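Local coordinates for protein terminal uridylyltransferase 1 (Trypanosoma brucei, PDB 5HZD) that adds uridines from UTP to the 3' ends of guide RNAs, ribosomal RNAs and some mRNAs, and takes part in mitochondrial RNA editing, at residues His30-Ala44 against Thr482-Leu496. Sequence-based numbering, arbitrary orientation. Where two conformers were deposited one is given.
With ZN (zinc ion), chain B; SO4 (sulfate ion), chain E.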
loop_
_atom_site.group_PDB
_atom_site.type_symbol
_atom_site.label_atom_id
_atom_site.label_comp_id
_atom_site.label_asym_id
_atom_site.label_seq_id
_atom_site.Cartn_x
_atom_site.Cartn_y
_atom_site.Cartn_z
ATOM N N HIS A 30 8.947 15.598 -30.843
ATOM C CA HIS A 30 8.236 14.496 -30.204
ATOM C C HIS A 30 6.832 14.842 -29.796
ATOM O O HIS A 30 6.304 14.277 -28.835
ATOM C CB HIS A 30 9.012 13.966 -29.007
ATOM C CG HIS A 30 10.328 13.393 -29.396
ATOM N ND1 HIS A 30 10.433 12.373 -30.317
ATOM C CD2 HIS A 30 11.595 13.737 -29.062
ATOM C CE1 HIS A 30 11.706 12.085 -30.509
ATOM N NE2 HIS A 30 12.430 12.909 -29.775
ATOM N N ALA A 31 6.206 15.734 -30.554
ATOM C CA ALA A 31 4.842 16.116 -30.192
ATOM C C ALA A 31 3.908 14.905 -30.219
ATOM O O ALA A 31 2.945 14.865 -29.464
ATOM C CB ALA A 31 4.326 17.226 -31.071
ATOM N N ASP A 32 4.218 13.898 -31.036
ATOM C CA ASP A 32 3.431 12.649 -31.011
ATOM C C ASP A 32 3.417 11.949 -29.652
ATOM O O ASP A 32 2.497 11.184 -29.334
ATOM C CB ASP A 32 3.919 11.661 -32.082
ATOM C CG ASP A 32 5.317 11.139 -31.800
ATOM O OD1 ASP A 32 6.275 11.951 -31.858
ATOM O OD2 ASP A 32 5.460 9.924 -31.522
ATOM N N LEU A 33 4.434 12.204 -28.834
ATOM C CA LEU A 33 4.542 11.548 -27.547
ATOM C C LEU A 33 3.846 12.348 -26.451
ATOM O O LEU A 33 3.532 11.819 -25.389
ATOM C CB LEU A 33 6.018 11.337 -27.196
ATOM C CG LEU A 33 6.716 10.376 -28.159
ATOM C CD1 LEU A 33 8.152 10.191 -27.731
ATOM C CD2 LEU A 33 5.975 9.033 -28.154
ATOM N N LEU A 34 3.615 13.628 -26.721
ATOM C CA LEU A 34 2.985 14.493 -25.744
ATOM C C LEU A 34 1.972 15.374 -26.467
ATOM O O LEU A 34 2.074 16.606 -26.445
ATOM C CB LEU A 34 4.059 15.332 -25.017
ATOM C CG LEU A 34 5.155 15.940 -25.892
ATOM C CD1 LEU A 34 5.381 17.439 -25.565
ATOM C CD2 LEU A 34 6.466 15.174 -25.740
ATOM N N PRO A 35 0.966 14.741 -27.107
ATOM C CA PRO A 35 0.110 15.444 -28.068
ATOM C C PRO A 35 -0.777 16.544 -27.489
ATOM O O PRO A 35 -1.206 17.416 -28.247
ATOM C CB PRO A 35 -0.762 14.323 -28.633
ATOM C CG PRO A 35 -0.833 13.325 -27.522
ATOM C CD PRO A 35 0.533 13.350 -26.896
ATOM N N ASP A 36 -1.057 16.507 -26.189
ATOM C CA ASP A 36 -1.955 17.506 -25.603
ATOM C C ASP A 36 -1.210 18.523 -24.762
ATOM O O ASP A 36 -1.831 19.426 -24.202
ATOM C CB ASP A 36 -3.031 16.822 -24.745
ATOM C CG ASP A 36 -3.925 15.896 -25.562
ATOM O OD1 ASP A 36 -4.253 16.270 -26.703
ATOM O OD2 ASP A 36 -4.291 14.804 -25.066
ATOM N N HIS A 37 0.107 18.387 -24.653
ATOM C CA HIS A 37 0.861 19.260 -23.751
ATOM C C HIS A 37 0.721 20.745 -24.071
ATOM O O HIS A 37 0.294 21.532 -23.225
ATOM C CB HIS A 37 2.353 18.889 -23.684
ATOM C CG HIS A 37 3.136 19.749 -22.743
ATOM N ND1 HIS A 37 4.026 20.715 -23.175
ATOM C CD2 HIS A 37 3.121 19.821 -21.393
ATOM C CE1 HIS A 37 4.541 21.324 -22.120
ATOM N NE2 HIS A 37 4.005 20.808 -21.031
ATOM N N ALA A 38 1.114 21.141 -25.276
ATOM C CA ALA A 38 1.130 22.556 -25.626
ATOM C C ALA A 38 -0.264 23.176 -25.538
ATOM O O ALA A 38 -0.419 24.302 -25.070
ATOM C CB ALA A 38 1.707 22.745 -27.009
ATOM N N ARG A 39 -1.267 22.415 -25.961
ATOM C CA ARG A 39 -2.663 22.848 -25.981
ATOM C C ARG A 39 -3.264 23.062 -24.596
ATOM O O ARG A 39 -3.901 24.086 -24.327
ATOM C CB ARG A 39 -3.514 21.837 -26.747
ATOM C CG ARG A 39 -4.974 22.258 -26.864
ATOM C CD ARG A 39 -5.764 21.296 -27.745
ATOM N NE ARG A 39 -5.760 19.948 -27.185
ATOM C CZ ARG A 39 -6.608 19.525 -26.252
ATOM N NH1 ARG A 39 -7.539 20.339 -25.780
ATOM N NH2 ARG A 39 -6.520 18.290 -25.789
ATOM N N LEU A 40 -3.081 22.093 -23.708
ATOM C CA LEU A 40 -3.627 22.254 -22.365
ATOM C C LEU A 40 -2.838 23.289 -21.576
ATOM O O LEU A 40 -3.403 23.986 -20.729
ATOM C CB LEU A 40 -3.659 20.916 -21.621
ATOM C CG LEU A 40 -4.640 19.887 -22.180
ATOM C CD1 LEU A 40 -4.691 18.657 -21.277
ATOM C CD2 LEU A 40 -6.045 20.509 -22.369
ATOM N N ARG A 41 -1.529 23.371 -21.820
ATOM C CA ARG A 41 -0.703 24.394 -21.179
ATOM C C ARG A 41 -1.212 25.766 -21.545
ATOM O O ARG A 41 -1.293 26.656 -20.692
ATOM C CB ARG A 41 0.779 24.255 -21.567
ATOM C CG ARG A 41 1.695 25.417 -21.175
ATOM C CD ARG A 41 3.166 24.980 -21.325
ATOM N NE ARG A 41 4.153 26.055 -21.210
ATOM C CZ ARG A 41 4.841 26.334 -20.104
ATOM N NH1 ARG A 41 4.644 25.627 -18.997
ATOM N NH2 ARG A 41 5.726 27.326 -20.102
ATOM N N ARG A 42 -1.532 25.950 -22.822
ATOM C CA ARG A 42 -2.044 27.241 -23.269
ATOM C C ARG A 42 -3.377 27.587 -22.620
ATOM O O ARG A 42 -3.581 28.729 -22.188
ATOM C CB ARG A 42 -2.169 27.283 -24.801
ATOM C CG ARG A 42 -0.876 27.653 -25.534
ATOM C CD ARG A 42 -1.119 27.968 -27.025
ATOM N NE ARG A 42 -1.424 26.770 -27.805
ATOM C CZ ARG A 42 -2.654 26.331 -28.058
ATOM N NH1 ARG A 42 -3.710 26.997 -27.602
ATOM N NH2 ARG A 42 -2.831 25.222 -28.769
ATOM N N ILE A 43 -4.284 26.613 -22.544
ATOM C CA ILE A 43 -5.572 26.841 -21.874
ATOM C C ILE A 43 -5.373 27.231 -20.414
ATOM O O ILE A 43 -5.942 28.226 -19.942
ATOM C CB ILE A 43 -6.533 25.647 -22.023
ATOM C CG1 ILE A 43 -6.891 25.470 -23.502
ATOM C CG2 ILE A 43 -7.802 25.879 -21.202
ATOM C CD1 ILE A 43 -7.591 24.179 -23.834
ATOM N N ALA A 44 -4.544 26.477 -19.695
ATOM C CA ALA A 44 -4.332 26.772 -18.282
ATOM C C ALA A 44 -3.625 28.109 -18.101
ATOM O O ALA A 44 -3.912 28.831 -17.152
ATOM C CB ALA A 44 -3.557 25.657 -17.610
ATOM N N THR A 482 10.463 13.745 -22.429
ATOM C CA THR A 482 9.143 13.530 -23.033
ATOM C C THR A 482 8.192 12.910 -22.024
ATOM O O THR A 482 7.022 13.316 -21.939
ATOM C CB THR A 482 9.193 12.722 -24.372
ATOM O OG1 THR A 482 9.734 11.415 -24.134
ATOM C CG2 THR A 482 10.035 13.450 -25.356
ATOM N N LYS A 483 8.667 11.969 -21.211
ATOM C CA LYS A 483 7.782 11.410 -20.203
ATOM C C LYS A 483 7.341 12.521 -19.238
ATOM O O LYS A 483 6.194 12.535 -18.775
ATOM C CB LYS A 483 8.463 10.257 -19.442
ATOM C CG LYS A 483 8.562 8.962 -20.229
ATOM C CD LYS A 483 8.822 7.766 -19.311
ATOM C CE LYS A 483 8.963 6.493 -20.129
ATOM N NZ LYS A 483 9.229 5.314 -19.256
ATOM N N SER A 484 8.239 13.457 -18.935
ATOM C CA SER A 484 7.922 14.496 -17.934
ATOM C C SER A 484 6.825 15.404 -18.477
ATOM O O SER A 484 5.981 15.889 -17.719
ATOM C CB SER A 484 9.158 15.336 -17.540
ATOM O OG SER A 484 9.522 16.259 -18.556
ATOM N N LEU A 485 6.810 15.600 -19.790
ATOM C CA LEU A 485 5.815 16.494 -20.373
ATOM C C LEU A 485 4.464 15.775 -20.448
ATOM O O LEU A 485 3.415 16.432 -20.401
ATOM C CB LEU A 485 6.276 17.005 -21.735
ATOM C CG LEU A 485 7.511 17.928 -21.589
ATOM C CD1 LEU A 485 7.896 18.541 -22.929
ATOM C CD2 LEU A 485 7.272 19.022 -20.521
ATOM N N ARG A 486 4.484 14.445 -20.556
ATOM C CA ARG A 486 3.252 13.662 -20.375
ATOM C C ARG A 486 2.681 13.863 -18.973
ATOM O O ARG A 486 1.467 14.008 -18.804
ATOM C CB ARG A 486 3.471 12.168 -20.697
ATOM C CG ARG A 486 3.759 11.940 -22.184
ATOM C CD ARG A 486 4.165 10.489 -22.497
ATOM N NE ARG A 486 3.091 9.559 -22.151
ATOM C CZ ARG A 486 2.096 9.253 -22.979
ATOM N NH1 ARG A 486 2.051 9.805 -24.184
ATOM N NH2 ARG A 486 1.144 8.403 -22.603
ATOM N N VAL A 487 3.540 13.890 -17.963
ATOM C CA VAL A 487 3.102 14.145 -16.599
ATOM C C VAL A 487 2.544 15.562 -16.465
ATOM O O VAL A 487 1.454 15.762 -15.931
ATOM C CB VAL A 487 4.246 13.938 -15.589
ATOM C CG1 VAL A 487 3.775 14.325 -14.181
ATOM C CG2 VAL A 487 4.674 12.462 -15.603
ATOM N N ARG A 488 3.295 16.551 -16.945
ATOM C CA ARG A 488 2.813 17.928 -16.894
ATOM C C ARG A 488 1.468 18.069 -17.593
ATOM O O ARG A 488 0.617 18.832 -17.135
ATOM C CB ARG A 488 3.816 18.902 -17.514
ATOM C CG ARG A 488 5.155 19.022 -16.743
ATOM C CD ARG A 488 5.004 19.489 -15.283
ATOM N NE ARG A 488 4.467 20.849 -15.189
ATOM C CZ ARG A 488 5.180 21.972 -15.319
ATOM N NH1 ARG A 488 6.496 21.946 -15.575
ATOM N NH2 ARG A 488 4.578 23.145 -15.183
ATOM N N THR A 489 1.285 17.380 -18.719
ATOM C CA THR A 489 -0.003 17.406 -19.436
ATOM C C THR A 489 -1.145 17.025 -18.512
ATOM O O THR A 489 -2.178 17.727 -18.460
ATOM C CB THR A 489 -0.047 16.420 -20.627
ATOM O OG1 THR A 489 0.933 16.801 -21.599
ATOM C CG2 THR A 489 -1.400 16.445 -21.320
ATOM N N GLU A 490 -0.956 15.922 -17.788
ATOM C CA GLU A 490 -2.007 15.441 -16.889
ATOM C C GLU A 490 -2.257 16.381 -15.710
ATOM O O GLU A 490 -3.409 16.495 -15.243
ATOM C CB GLU A 490 -1.736 14.005 -16.417
ATOM C CG GLU A 490 -1.649 12.973 -17.572
ATOM C CD GLU A 490 -2.853 12.984 -18.521
ATOM O OE1 GLU A 490 -4.010 13.207 -18.075
ATOM O OE2 GLU A 490 -2.647 12.783 -19.758
ATOM N N LEU A 491 -1.226 17.074 -15.234
ATOM C CA LEU A 491 -1.459 18.033 -14.144
ATOM C C LEU A 491 -2.297 19.207 -14.668
ATOM O O LEU A 491 -3.215 19.671 -13.971
ATOM C CB LEU A 491 -0.118 18.499 -13.584
ATOM C CG LEU A 491 0.595 17.421 -12.777
ATOM C CD1 LEU A 491 2.071 17.777 -12.643
ATOM C CD2 LEU A 491 -0.031 17.254 -11.385
ATOM N N TYR A 492 -2.030 19.677 -15.891
ATOM C CA TYR A 492 -2.867 20.743 -16.450
ATOM C C TYR A 492 -4.282 20.237 -16.629
ATOM O O TYR A 492 -5.233 20.978 -16.372
ATOM C CB TYR A 492 -2.374 21.229 -17.831
ATOM C CG TYR A 492 -1.046 21.908 -17.847
ATOM C CD1 TYR A 492 -0.806 23.023 -17.057
ATOM C CD2 TYR A 492 -0.042 21.464 -18.700
ATOM C CE1 TYR A 492 0.429 23.666 -17.085
ATOM C CE2 TYR A 492 1.198 22.090 -18.737
ATOM C CZ TYR A 492 1.420 23.190 -17.937
ATOM O OH TYR A 492 2.649 23.818 -17.956
ATOM N N ARG A 493 -4.444 18.989 -17.097
ATOM C CA ARG A 493 -5.757 18.435 -17.361
ATOM C C ARG A 493 -6.537 18.336 -16.045
ATOM O O ARG A 493 -7.736 18.665 -16.008
ATOM C CB ARG A 493 -5.639 17.071 -18.034
ATOM C CG ARG A 493 -6.934 16.618 -18.652
ATOM C CD ARG A 493 -6.967 15.182 -19.131
ATOM N NE ARG A 493 -5.744 14.712 -19.772
ATOM C CZ ARG A 493 -5.431 14.831 -21.063
ATOM N NH1 ARG A 493 -6.219 15.452 -21.950
ATOM N NH2 ARG A 493 -4.282 14.323 -21.467
ATOM N N GLY A 494 -5.865 17.934 -14.971
ATOM C CA GLY A 494 -6.541 17.848 -13.682
ATOM C C GLY A 494 -7.027 19.205 -13.199
ATOM O O GLY A 494 -8.152 19.324 -12.700
ATOM N N LEU A 495 -6.182 20.226 -13.349
ATOM C CA LEU A 495 -6.503 21.591 -12.943
ATOM C C LEU A 495 -7.760 22.051 -13.663
ATOM O O LEU A 495 -8.709 22.535 -13.041
ATOM C CB LEU A 495 -5.354 22.522 -13.309
ATOM C CG LEU A 495 -5.527 23.990 -12.964
ATOM C CD1 LEU A 495 -5.593 24.138 -11.445
ATOM C CD2 LEU A 495 -4.370 24.807 -13.516
ATOM N N LEU A 496 -7.768 21.889 -14.979
ATOM C CA LEU A 496 -8.872 22.377 -15.792
ATOM C C LEU A 496 -10.155 21.625 -15.488
ATOM O O LEU A 496 -11.247 22.212 -15.551
ATOM C CB LEU A 496 -8.531 22.310 -17.286
ATOM C CG LEU A 496 -7.337 23.181 -17.669
ATOM C CD1 LEU A 496 -6.861 22.910 -19.114
ATOM C CD2 LEU A 496 -7.659 24.643 -17.477
HETATM ZN ZN ZN B . 14.523 13.431 -29.145
HETATM S S SO4 E . -9.012 17.225 -23.111
HETATM O O1 SO4 E . -8.072 16.492 -23.959
HETATM O O2 SO4 E . -8.549 17.224 -21.716
HETATM O O3 SO4 E . -10.322 16.574 -23.189
HETATM O O4 SO4 E . -9.108 18.601 -23.603
HETATM O O HOH W 1 1.176 9.621 -27.116
HETATM O O HOH W 2 -3.098 13.236 -23.464
HETATM O O HOH W 3 4.792 21.972 -18.699
HETATM O O HOH W 4 5.962 25.920 -16.400
#
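His37 CG, anti to the backbone N (chi1 -179°), and Tyr492 CG, anti to the carbonyl carbon (chi1 -66°), set the two rings obliquely against each other. Each acts as a knob in a hole of the other helix, His37 among Leu485, Arg488, Thr489 and Tyr492. Leu485 CD2 lies over one imidazole face, 4.1 Å from the His37 ring centroid, while Thr489 OG1 stays at the ring edge and donates to Leu485 O within its own helix. Over one face of the phenol ring, Arg41 CA sits 3.9 Å from the Tyr492 centroid, a CH-pi contact. A water O lies 2.7 Å from His37 NE2 and also bonds Tyr492 OH. Leu40, a third knob, packs its CD1 over a face of the Arg493 guanidinium, whose edge grips Glu490 side-on with NE and NH2. Arg493 NH1 and Arg39 both bind a sulfate, probably from the crystallisation liquor, and Asp36, paired with Arg39, makes a long bridge to Arg493 (OD2 to NH2, 3.6 Å). At the end of the zinc finger, Arg486 NH1 donates to Leu33 O at 2.8 Å, and Thr482 CG2 touches His30, whose NE2 binds zinc with Cys8, Cys11 and His25. Helices 37-44 and 482-496 approach to 9.0 Å at 39°. This mixed seam, flanked by a salt-bridge network, holds a zinc ligand against helix 481-497, consistent with the finger being required for proper catalytic-domain folding.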